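Side-chain contacts in tryptophan halogenase superfamily (Brevundimonas sp. BAL3, PDB 6FRL), which is a flavin-dependent halogenase that favours bromination over chlorination: residues Leu69-Asp73 / Asp74-Arg78; Glu363-Ala367 / Leu368-Arg372; Met418-Pro421 / Glu422-Arg426; Glu391-Arg394 / Asp395-Leu399. All coordinates share one frame; numbering follows the deposited sequence.

Contact 1: Leu69-Asp73 / Asp74-Arg78; sequences LGLRD and DDVMR
The guanidinium of Arg72 turns its edge to the carboxylate of Asp74, the two planes 36° apart. NE reaches OD1 of Asp74 at 3.1 Å and NH2 reaches OD2 of Asp74 at 2.8 Å, a side-on grip with one nitrogen for each oxygen, both met on the syn side. Asp75 OD2 also lies at this edge, a long ion pair 4.0 Å from Arg72 NE. A second guanidinium, that of Arg78, has the backbone O of Asp74 over one face and Asp75 OD1 at its edge, 3.1 Å from NH2 of Arg78. The bend at chi3 (51°) brings the guanidinium of Arg72 alongside Asp74, off the N-terminal end of helix 73-79, for which Arg72 is the N-cap residue. Its carbonyl O accepts from Val76 N at 3.1 Å, while a water links its backbone N to Asp75 OD2. Apart from the charges, Leu71 CB meets Val76 CG2 at 3.9 Å. Asp73 turns elsewhere, to Tyr66 and Arg63. Two arginines thus share two aspartates in one network across the start of the helix, where negative charge would probably be favoured by the helix dipole and the arginines would temper the crowding of like charges.

Contact 2: Glu363-Ala367 / Leu368-Arg372; sequences ERLKA and LFPDR
Leu368 and Phe369 close helix 354-367 by turning their backbone N-H groups back on its last turn. Leu368 N gives a regular bond to Arg364 O, 2.9 Å long. Phe369 N lies nearer to Leu365 O, but at a poor angle; its hydrogen goes instead to Lys366 O, a weak bond of 3.3 Å. The bonding thus shifts from the residue four back to the residue three back as Leu368 leaves helical geometry. Ala367 O, at the helix end, accepts from Gln436 of the second subunit, and Phe369 O, in the loop beyond, from Arg434 of that subunit, so the helix end and the residues after it form part of the interface between the two subunits. The Arg364 guanidinium finds its partners on helix 376-402, in Gln385 and Glu389, while its CG lies alongside Leu368 CD1 at 4.1 Å. Leu368 also packs on Ile378 and Phe382 of that helix. Replacing it with an alanine would probably open a gap between them and the Arg364 methylene. On another side of the turn, Leu365 CD1 meets Phe369 CD1 at 3.9 Å. Phe369 CG stands anti to its own nitrogen (chi1 -155°), which swings the ring alongside Leu365, and Pro370 CD covers part of one ring face.

Contact 3: Met418-Pro421 / Glu422-Arg426; sequences MPVP and ETLER
Pro421, the N-cap residue of helix 422-434, keeps an extended backbone (phi -52°, psi 148°) and turns its carbonyl O into the first turn, where Glu425 N donates to it at 3.1 Å and Leu424 N adds a weak bond of the same length. One oxygen therefore serves two amides, one of them weakly. The proline ring has no acceptor, so there is no side-chain cap of the serine or aspartate kind. The residue before it, Val420, reaches over the same turn. Its CB meets Leu424 CD2 at 4.0 Å, and its CG2 touches Glu425 CG at 3.9 Å, the two side chains crossing it at a slant. In position this resembles a hydrophobic staple, which pairs the residue before the N-cap with the fourth of the helix; but Glu425 offers only its methylenes, and it is Leu424 that supplies the fully apolar partner. The Pro421 ring has a different neighbour: its CB lies 3.6 Å from Thr423 OG1. That hydroxyl sits between the backbone N and the carbonyl carbon of its own residue (chi1 42°), which sets it beside the proline, and it is hydrogen-bonded to Asp395 of helix 376-402. Leu424 leans on Ile398 of that helix, while Trp245 of a loop also borders Pro421. The backbone O of Thr423 is bonded in turn to Tyr440 OH.

Contact 4: Glu391-Arg394 / Asp395-Leu399; sequences ERVR and DFIIL
Arg392 and Arg394 close on the carboxylate of Asp395 by two different routes along one helix. Arg394 sets out with CG anti to its backbone N (chi1 -179°) and bends at chi3, so that its guanidinium comes alongside the aspartate with the planes only 17° apart. NE and NH2 of Arg394 both donate to Asp395 OD1, each at 3.0 Å, from the same face of the carboxylate and on the syn side. Arg392 has to fold harder, at chi2 and again at chi3, before its NH2 meets Asp395 OD2 at 3.0 Å from above the carboxylate plane. A water joins Arg392 NE to that oxygen, which also bonds to Thr423 of helix 422-434. Bonds to both oxygens probably limit rotation of the carboxylate. Glu391 CB lies over one face of the Arg394 guanidinium, and the Arg394 CG runs beside Ile398 CD1 at 3.7 Å. With Arg394 cut back to an alanine, Asp395 OD1 loses both of these donors, and the buried carboxylate would probably be freer to turn. On another side of the helix, Val393 CG1 touches Ile397 CD1 at 3.8 Å. Trp242 forms a cation-pi contact with Arg394, and Phe396 stacks on Phe445. Helix 376-402 packs against helix 422-434 through Arg392, Arg394, Ile398 and Leu399, and against helix 447-456 through Phe396 and Leu399.

Along the chain the order is contact 1, contact 2, contact 4, contact 3. Contacts 3 and 4 form one neighbourhood: their centres are about 10 Å apart, and the start of helix 422-434 touches helix 376-402 there. Contact 2 ends the helix that precedes helix 376-402, with its centre about 26 Å from that of contact 4, and Arg364 ties the two helices together. Contact 1, at the start of helix 73-79, lies far from contact 3, about 41 Å between centres and on the opposite side of the chain's centre, but its nearest atoms come within about 7 Å of contact 2, without touching. Helix starts, a helix end and a helix interior are thus each fixed locally, while contact 2 also joins the two subunits.

Contact 1: Leu69-Asp73 / Asp74-Arg78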
loop_
_atom_site.group_PDB
_atom_site.type_symbol
_atom_site.label_atom_id
_atom_site.label_comp_id
_atom_site.label_asym_id
_atom_site.label_seq_id
_atom_site.Cartn_x
_atom_site.Cartn_y
_atom_site.Cartn_z
ATOM N N LEU B 69 -14.381 -13.901 -14.334
ATOM C CA LEU B 69 -15.217 -15.049 -14.686
ATOM C C LEU B 69 -15.300 -15.383 -16.207
ATOM O O LEU B 69 -15.860 -16.412 -16.560
ATOM C CB LEU B 69 -16.641 -14.843 -14.154
ATOM C CG LEU B 69 -16.869 -14.513 -12.672
ATOM C CD1 LEU B 69 -18.366 -14.390 -12.396
ATOM C CD2 LEU B 69 -16.234 -15.537 -11.737
ATOM N N GLY B 70 -14.744 -14.524 -17.085
ATOM C CA GLY B 70 -14.897 -14.656 -18.549
ATOM C C GLY B 70 -16.135 -13.974 -19.163
ATOM O O GLY B 70 -16.469 -14.243 -20.306
ATOM N N LEU B 71 -16.805 -13.084 -18.402
ATOM C CA LEU B 71 -18.017 -12.366 -18.837
ATOM C C LEU B 71 -17.666 -10.978 -19.362
ATOM O O LEU B 71 -16.712 -10.371 -18.912
ATOM C CB LEU B 71 -19.003 -12.255 -17.671
ATOM C CG LEU B 71 -19.376 -13.567 -16.973
ATOM C CD1 LEU B 71 -20.413 -13.394 -15.871
ATOM C CD2 LEU B 71 -19.879 -14.570 -17.985
ATOM N N ARG B 72 -18.444 -10.489 -20.318
ATOM C CA ARG B 72 -18.252 -9.165 -20.934
ATOM C C ARG B 72 -19.215 -8.151 -20.319
ATOM O O ARG B 72 -20.300 -8.530 -19.845
ATOM C CB ARG B 72 -18.544 -9.220 -22.416
ATOM C CG ARG B 72 -17.603 -10.140 -23.207
ATOM C CD ARG B 72 -18.173 -10.479 -24.588
ATOM N NE ARG B 72 -18.566 -9.241 -25.257
ATOM C CZ ARG B 72 -17.772 -8.469 -26.006
ATOM N NH1 ARG B 72 -16.504 -8.822 -26.293
ATOM N NH2 ARG B 72 -18.249 -7.310 -26.449
ATOM N N ASP B 73 -18.808 -6.872 -20.347
ATOM C CA ASP B 73 -19.622 -5.740 -19.867
ATOM C C ASP B 73 -20.958 -5.694 -20.588
ATOM O O ASP B 73 -21.999 -5.599 -19.952
ATOM C CB ASP B 73 -18.929 -4.380 -20.061
ATOM C CG ASP B 73 -17.660 -4.214 -19.217
ATOM O OD1 ASP B 73 -17.669 -4.385 -17.969
ATOM O OD2 ASP B 73 -16.643 -3.869 -19.810
ATOM N N ASP B 74 -20.955 -5.785 -21.910
ATOM C CA ASP B 74 -22.236 -5.683 -22.640
ATOM C C ASP B 74 -23.225 -6.809 -22.298
ATOM O O ASP B 74 -24.407 -6.520 -22.026
ATOM C CB ASP B 74 -22.080 -5.418 -24.162
ATOM C CG ASP B 74 -21.224 -6.433 -24.885
ATOM O OD1 ASP B 74 -21.036 -7.585 -24.423
ATOM O OD2 ASP B 74 -20.737 -6.077 -25.979
ATOM N N ASP B 75 -22.760 -8.055 -22.249
ATOM C CA ASP B 75 -23.655 -9.173 -21.935
ATOM C C ASP B 75 -24.223 -9.022 -20.501
ATOM O O ASP B 75 -25.447 -9.188 -20.303
ATOM C CB ASP B 75 -22.968 -10.535 -22.113
ATOM C CG ASP B 75 -22.535 -10.831 -23.593
ATOM O OD1 ASP B 75 -23.226 -10.413 -24.584
ATOM O OD2 ASP B 75 -21.475 -11.515 -23.740
ATOM N N VAL B 76 -23.368 -8.670 -19.520
ATOM C CA VAL B 76 -23.849 -8.531 -18.121
ATOM C C VAL B 76 -24.839 -7.368 -18.009
ATOM O O VAL B 76 -25.856 -7.464 -17.296
ATOM C CB VAL B 76 -22.703 -8.368 -17.072
ATOM C CG1 VAL B 76 -23.240 -8.111 -15.679
ATOM C CG2 VAL B 76 -21.807 -9.588 -17.024
ATOM N N MET B 77 -24.541 -6.275 -18.718
ATOM C CA MET B 77 -25.408 -5.086 -18.686
ATOM C C MET B 77 -26.765 -5.359 -19.303
ATOM O O MET B 77 -27.778 -5.028 -18.676
ATOM C CB MET B 77 -24.743 -3.854 -19.319
ATOM C CG MET B 77 -23.620 -3.292 -18.458
ATOM S SD MET B 77 -22.930 -1.857 -19.221
ATOM C CE MET B 77 -24.188 -0.635 -18.788
ATOM N N ARG B 78 -26.784 -5.969 -20.498
ATOM C CA ARG B 78 -28.046 -6.421 -21.123
ATOM C C ARG B 78 -28.877 -7.248 -20.157
ATOM O O ARG B 78 -30.073 -7.036 -20.037
ATOM C CB ARG B 78 -27.817 -7.226 -22.427
ATOM C CG ARG B 78 -27.958 -6.410 -23.717
ATOM C CD ARG B 78 -27.877 -7.239 -24.991
ATOM N NE ARG B 78 -26.523 -7.766 -25.135
ATOM C CZ ARG B 78 -25.508 -7.182 -25.759
ATOM N NH1 ARG B 78 -25.668 -6.033 -26.394
ATOM N NH2 ARG B 78 -24.318 -7.781 -25.784
HETATM O O HOH W 1 -20.187 -12.471 -21.661
#

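Contact 2: Glu363-Ala367 / Leu368-Arg372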
loop_
_atom_site.group_PDB
_atom_site.type_symbol
_atom_site.label_atom_id
_atom_site.label_comp_id
_atom_site.label_asym_id
_atom_site.label_seq_id
_atom_site.Cartn_x
_atom_site.Cartn_y
_atom_site.Cartn_z
ATOM N N GLU B 363 -12.238 -12.207 -2.580
ATOM C CA GLU B 363 -10.810 -12.170 -2.970
ATOM C C GLU B 363 -9.960 -12.656 -1.796
ATOM O O GLU B 363 -9.055 -13.489 -1.975
ATOM C CB GLU B 363 -10.370 -10.764 -3.443
ATOM C CG GLU B 363 -8.871 -10.614 -3.858
ATOM C CD GLU B 363 -8.207 -11.799 -4.663
ATOM O OE1 GLU B 363 -8.570 -12.065 -5.847
ATOM O OE2 GLU B 363 -7.303 -12.503 -4.097
ATOM N N ARG B 364 -10.304 -12.193 -0.602
ATOM C CA ARG B 364 -9.589 -12.542 0.619
ATOM C C ARG B 364 -9.705 -14.057 0.954
ATOM O O ARG B 364 -8.708 -14.681 1.332
ATOM C CB ARG B 364 -10.090 -11.642 1.747
ATOM C CG ARG B 364 -9.289 -11.641 3.013
ATOM C CD ARG B 364 -9.846 -10.587 3.979
ATOM N NE ARG B 364 -9.497 -9.234 3.524
ATOM C CZ ARG B 364 -10.343 -8.258 3.190
ATOM N NH1 ARG B 364 -11.665 -8.403 3.282
ATOM N NH2 ARG B 364 -9.838 -7.083 2.788
ATOM N N LEU B 365 -10.890 -14.632 0.772
ATOM C CA LEU B 365 -11.115 -16.057 0.986
ATOM C C LEU B 365 -10.241 -16.904 0.080
ATOM O O LEU B 365 -9.628 -17.882 0.544
ATOM C CB LEU B 365 -12.591 -16.438 0.753
ATOM C CG LEU B 365 -12.952 -17.925 0.830
ATOM C CD1 LEU B 365 -12.415 -18.579 2.087
ATOM C CD2 LEU B 365 -14.448 -18.097 0.742
ATOM N N LYS B 366 -10.209 -16.547 -1.207
ATOM C CA LYS B 366 -9.290 -17.192 -2.163
ATOM C C LYS B 366 -7.801 -17.024 -1.799
ATOM O O LYS B 366 -7.053 -18.000 -1.786
ATOM C CB LYS B 366 -9.552 -16.697 -3.590
ATOM C CG LYS B 366 -10.926 -17.116 -4.125
ATOM C CD LYS B 366 -11.082 -16.898 -5.626
ATOM C CE LYS B 366 -11.227 -15.422 -5.975
ATOM N NZ LYS B 366 -11.159 -15.244 -7.445
ATOM N N ALA B 367 -7.376 -15.808 -1.476
ATOM C CA ALA B 367 -5.955 -15.567 -1.101
ATOM C C ALA B 367 -5.510 -16.330 0.186
ATOM O O ALA B 367 -4.337 -16.690 0.336
ATOM C CB ALA B 367 -5.696 -14.055 -0.966
ATOM N N LEU B 368 -6.459 -16.563 1.094
ATOM C CA LEU B 368 -6.205 -17.258 2.356
ATOM C C LEU B 368 -6.985 -18.559 2.451
ATOM O O LEU B 368 -7.211 -19.038 3.561
ATOM C CB LEU B 368 -6.539 -16.344 3.559
ATOM C CG LEU B 368 -5.788 -15.012 3.650
ATOM C CD1 LEU B 368 -6.419 -14.064 4.662
ATOM C CD2 LEU B 368 -4.323 -15.231 3.997
ATOM N N PHE B 369 -7.373 -19.160 1.320
ATOM C CA PHE B 369 -8.168 -20.421 1.346
ATOM C C PHE B 369 -7.526 -21.470 2.240
ATOM O O PHE B 369 -6.331 -21.720 2.133
ATOM C CB PHE B 369 -8.431 -21.030 -0.048
ATOM C CG PHE B 369 -9.669 -21.902 -0.105
ATOM C CD1 PHE B 369 -10.913 -21.336 -0.271
ATOM C CD2 PHE B 369 -9.579 -23.286 0.002
ATOM C CE1 PHE B 369 -12.056 -22.119 -0.326
ATOM C CE2 PHE B 369 -10.708 -24.078 -0.043
ATOM C CZ PHE B 369 -11.953 -23.505 -0.195
ATOM N N PRO B 370 -8.307 -22.047 3.140
ATOM C CA PRO B 370 -7.724 -22.926 4.135
ATOM C C PRO B 370 -7.690 -24.401 3.706
ATOM O O PRO B 370 -8.227 -24.761 2.658
ATOM C CB PRO B 370 -8.715 -22.776 5.302
ATOM C CG PRO B 370 -10.043 -22.696 4.609
ATOM C CD PRO B 370 -9.774 -21.932 3.315
ATOM N N ASP B 371 -7.043 -25.222 4.536
ATOM C CA ASP B 371 -7.275 -26.653 4.590
ATOM C C ASP B 371 -8.057 -27.026 5.889
ATOM O O ASP B 371 -8.500 -26.142 6.662
ATOM C CB ASP B 371 -5.974 -27.448 4.406
ATOM C CG ASP B 371 -5.034 -27.373 5.598
ATOM O OD1 ASP B 371 -5.442 -27.020 6.755
ATOM O OD2 ASP B 371 -3.854 -27.657 5.348
ATOM N N ARG B 372 -8.252 -28.333 6.101
ATOM C CA ARG B 372 -9.143 -28.834 7.134
ATOM C C ARG B 372 -8.615 -28.704 8.543
ATOM O O ARG B 372 -9.390 -28.918 9.477
ATOM C CB ARG B 372 -9.535 -30.275 6.853
ATOM C CG ARG B 372 -10.487 -30.395 5.661
ATOM C CD ARG B 372 -10.605 -31.823 5.186
ATOM N NE ARG B 372 -10.990 -32.700 6.265
ATOM C CZ ARG B 372 -10.945 -34.029 6.217
ATOM N NH1 ARG B 372 -10.544 -34.660 5.131
ATOM N NH2 ARG B 372 -11.317 -34.742 7.272
#

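Contact 3: Met418-Pro421 / Glu422-Arg426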
loop_
_atom_site.group_PDB
_atom_site.type_symbol
_atom_site.label_atom_id
_atom_site.label_comp_id
_atom_site.label_asym_id
_atom_site.label_seq_id
_atom_site.Cartn_x
_atom_site.Cartn_y
_atom_site.Cartn_z
ATOM N N MET B 418 -20.729 16.233 16.251
ATOM C CA MET B 418 -20.588 14.851 16.820
ATOM C C MET B 418 -19.115 14.438 16.916
ATOM O O MET B 418 -18.306 14.807 16.065
ATOM C CB MET B 418 -21.382 13.783 16.013
ATOM C CG MET B 418 -20.676 13.179 14.792
ATOM S SD MET B 418 -21.670 12.346 13.533
ATOM C CE MET B 418 -22.558 11.222 14.603
ATOM N N PRO B 419 -18.762 13.678 17.948
ATOM C CA PRO B 419 -17.421 13.090 17.932
ATOM C C PRO B 419 -17.258 12.004 16.840
ATOM O O PRO B 419 -18.239 11.423 16.398
ATOM C CB PRO B 419 -17.243 12.529 19.350
ATOM C CG PRO B 419 -18.608 12.363 19.882
ATOM C CD PRO B 419 -19.556 13.244 19.106
ATOM N N VAL B 420 -16.017 11.792 16.393
ATOM C CA VAL B 420 -15.707 10.887 15.305
ATOM C C VAL B 420 -14.470 10.106 15.697
ATOM O O VAL B 420 -13.661 10.570 16.497
ATOM C CB VAL B 420 -15.484 11.624 13.940
ATOM C CG1 VAL B 420 -16.612 12.597 13.638
ATOM C CG2 VAL B 420 -14.172 12.381 13.884
ATOM N N PRO B 421 -14.301 8.911 15.129
ATOM C CA PRO B 421 -13.134 8.147 15.498
ATOM C C PRO B 421 -11.834 8.947 15.350
ATOM O O PRO B 421 -11.738 9.817 14.483
ATOM C CB PRO B 421 -13.178 6.961 14.523
ATOM C CG PRO B 421 -14.633 6.802 14.214
ATOM C CD PRO B 421 -15.150 8.207 14.152
ATOM N N GLU B 422 -10.864 8.646 16.216
ATOM C CA GLU B 422 -9.509 9.209 16.164
ATOM C C GLU B 422 -8.814 9.024 14.811
ATOM O O GLU B 422 -8.074 9.907 14.372
ATOM C CB GLU B 422 -8.630 8.642 17.311
ATOM C CG GLU B 422 -7.114 8.623 17.031
ATOM C CD GLU B 422 -6.240 8.782 18.285
ATOM O OE1 GLU B 422 -6.574 8.193 19.351
ATOM O OE2 GLU B 422 -5.216 9.513 18.187
ATOM N N THR B 423 -9.015 7.883 14.169
ATOM C CA THR B 423 -8.467 7.647 12.809
ATOM C C THR B 423 -8.890 8.739 11.785
ATOM O O THR B 423 -8.067 9.187 10.977
ATOM C CB THR B 423 -8.899 6.267 12.286
ATOM O OG1 THR B 423 -10.261 6.061 12.622
ATOM C CG2 THR B 423 -8.080 5.168 12.932
ATOM N N LEU B 424 -10.150 9.174 11.874
ATOM C CA LEU B 424 -10.688 10.250 11.063
ATOM C C LEU B 424 -10.265 11.650 11.526
ATOM O O LEU B 424 -10.108 12.560 10.680
ATOM C CB LEU B 424 -12.216 10.174 11.024
ATOM C CG LEU B 424 -12.910 11.185 10.106
ATOM C CD1 LEU B 424 -12.401 11.060 8.660
ATOM C CD2 LEU B 424 -14.409 10.956 10.174
ATOM N N GLU B 425 -10.125 11.840 12.843
ATOM C CA GLU B 425 -9.604 13.109 13.392
ATOM C C GLU B 425 -8.230 13.395 12.808
ATOM O O GLU B 425 -7.962 14.512 12.379
ATOM C CB GLU B 425 -9.522 13.098 14.930
ATOM C CG GLU B 425 -10.851 13.364 15.644
ATOM C CD GLU B 425 -10.778 13.205 17.182
ATOM O OE1 GLU B 425 -9.702 12.816 17.725
ATOM O OE2 GLU B 425 -11.817 13.459 17.852
ATOM N N ARG B 426 -7.385 12.376 12.778
ATOM C CA ARG B 426 -6.028 12.516 12.258
ATOM C C ARG B 426 -5.990 12.861 10.771
ATOM O O ARG B 426 -5.163 13.681 10.367
ATOM C CB ARG B 426 -5.223 11.230 12.476
ATOM C CG ARG B 426 -4.754 11.024 13.903
ATOM C CD ARG B 426 -4.081 9.676 13.998
ATOM N NE ARG B 426 -2.983 9.591 13.012
ATOM C CZ ARG B 426 -2.365 8.471 12.633
ATOM N NH1 ARG B 426 -2.715 7.278 13.132
ATOM N NH2 ARG B 426 -1.379 8.553 11.747
#

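Contact 4: Glu391-Arg394 / Asp395-Leu399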
loop_
_atom_site.group_PDB
_atom_site.type_symbol
_atom_site.label_atom_id
_atom_site.label_comp_id
_atom_site.label_asym_id
_atom_site.label_seq_id
_atom_site.Cartn_x
_atom_site.Cartn_y
_atom_site.Cartn_z
ATOM N N GLU B 391 -13.688 -0.578 9.030
ATOM C CA GLU B 391 -13.451 0.672 9.745
ATOM C C GLU B 391 -13.063 1.793 8.759
ATOM O O GLU B 391 -13.517 2.958 8.910
ATOM C CB GLU B 391 -12.350 0.507 10.833
ATOM C CG GLU B 391 -12.730 -0.363 12.052
ATOM C CD GLU B 391 -11.526 -0.770 12.895
ATOM O OE1 GLU B 391 -10.352 -0.504 12.512
ATOM O OE2 GLU B 391 -11.720 -1.369 13.957
ATOM N N ARG B 392 -12.227 1.458 7.768
ATOM C CA ARG B 392 -11.834 2.434 6.746
ATOM C C ARG B 392 -13.022 2.912 5.892
ATOM O O ARG B 392 -13.090 4.079 5.540
ATOM C CB ARG B 392 -10.676 1.911 5.895
ATOM C CG ARG B 392 -9.422 1.510 6.662
ATOM C CD ARG B 392 -8.659 2.683 7.200
ATOM N NE ARG B 392 -9.323 3.307 8.345
ATOM C CZ ARG B 392 -9.325 2.826 9.586
ATOM N NH1 ARG B 392 -8.687 1.692 9.891
ATOM N NH2 ARG B 392 -9.988 3.493 10.535
ATOM N N VAL B 393 -14.005 2.054 5.644
ATOM C CA VAL B 393 -15.232 2.481 4.922
ATOM C C VAL B 393 -16.164 3.297 5.827
ATOM O O VAL B 393 -16.745 4.316 5.399
ATOM C CB VAL B 393 -15.994 1.279 4.315
ATOM C CG1 VAL B 393 -17.325 1.700 3.677
ATOM C CG2 VAL B 393 -15.116 0.560 3.285
ATOM N N ARG B 394 -16.341 2.829 7.051
ATOM C CA ARG B 394 -17.058 3.621 8.067
ATOM C C ARG B 394 -16.592 5.096 8.152
ATOM O O ARG B 394 -17.403 6.022 8.037
ATOM C CB ARG B 394 -16.916 2.942 9.428
ATOM C CG ARG B 394 -17.611 3.623 10.598
ATOM C CD ARG B 394 -16.967 3.179 11.887
ATOM N NE ARG B 394 -15.540 3.518 11.945
ATOM C CZ ARG B 394 -14.704 3.098 12.894
ATOM N NH1 ARG B 394 -15.151 2.321 13.875
ATOM N NH2 ARG B 394 -13.416 3.457 12.857
ATOM N N ASP B 395 -15.287 5.288 8.339
ATOM C CA ASP B 395 -14.681 6.622 8.431
ATOM C C ASP B 395 -14.940 7.482 7.201
ATOM O O ASP B 395 -15.252 8.655 7.340
ATOM C CB ASP B 395 -13.168 6.520 8.679
ATOM C CG ASP B 395 -12.839 6.014 10.073
ATOM O OD1 ASP B 395 -13.770 5.685 10.848
ATOM O OD2 ASP B 395 -11.641 5.934 10.385
ATOM N N PHE B 396 -14.815 6.919 6.001
ATOM C CA PHE B 396 -15.182 7.677 4.805
ATOM C C PHE B 396 -16.642 8.105 4.843
ATOM O O PHE B 396 -16.942 9.259 4.525
ATOM C CB PHE B 396 -14.870 6.871 3.527
ATOM C CG PHE B 396 -14.988 7.657 2.248
ATOM C CD1 PHE B 396 -14.217 8.798 2.048
ATOM C CD2 PHE B 396 -15.815 7.222 1.213
ATOM C CE1 PHE B 396 -14.308 9.521 0.843
ATOM C CE2 PHE B 396 -15.906 7.934 0.022
ATOM C CZ PHE B 396 -15.147 9.095 -0.156
ATOM N N ILE B 397 -17.546 7.190 5.243
ATOM C CA ILE B 397 -18.987 7.523 5.346
ATOM C C ILE B 397 -19.235 8.635 6.396
ATOM O O ILE B 397 -19.910 9.616 6.126
ATOM C CB ILE B 397 -19.857 6.265 5.622
ATOM C CG1 ILE B 397 -19.850 5.378 4.366
ATOM C CG2 ILE B 397 -21.289 6.662 5.983
ATOM C CD1 ILE B 397 -20.307 3.956 4.574
ATOM N N ILE B 398 -18.658 8.474 7.580
ATOM C CA ILE B 398 -18.749 9.474 8.640
ATOM C C ILE B 398 -18.401 10.904 8.156
ATOM O O ILE B 398 -19.153 11.865 8.425
ATOM C CB ILE B 398 -17.835 9.079 9.829
ATOM C CG1 ILE B 398 -18.453 7.896 10.571
ATOM C CG2 ILE B 398 -17.654 10.263 10.793
ATOM C CD1 ILE B 398 -17.525 7.229 11.553
ATOM N N LEU B 399 -17.277 11.029 7.443
ATOM C CA LEU B 399 -16.798 12.318 6.937
ATOM C C LEU B 399 -17.875 13.128 6.237
ATOM O O LEU B 399 -17.907 14.358 6.404
ATOM C CB LEU B 399 -15.584 12.146 5.985
ATOM C CG LEU B 399 -14.891 13.438 5.543
ATOM C CD1 LEU B 399 -14.263 14.157 6.721
ATOM C CD2 LEU B 399 -13.856 13.193 4.479
HETATM O O HOH W 2 -9.969 6.077 8.519
#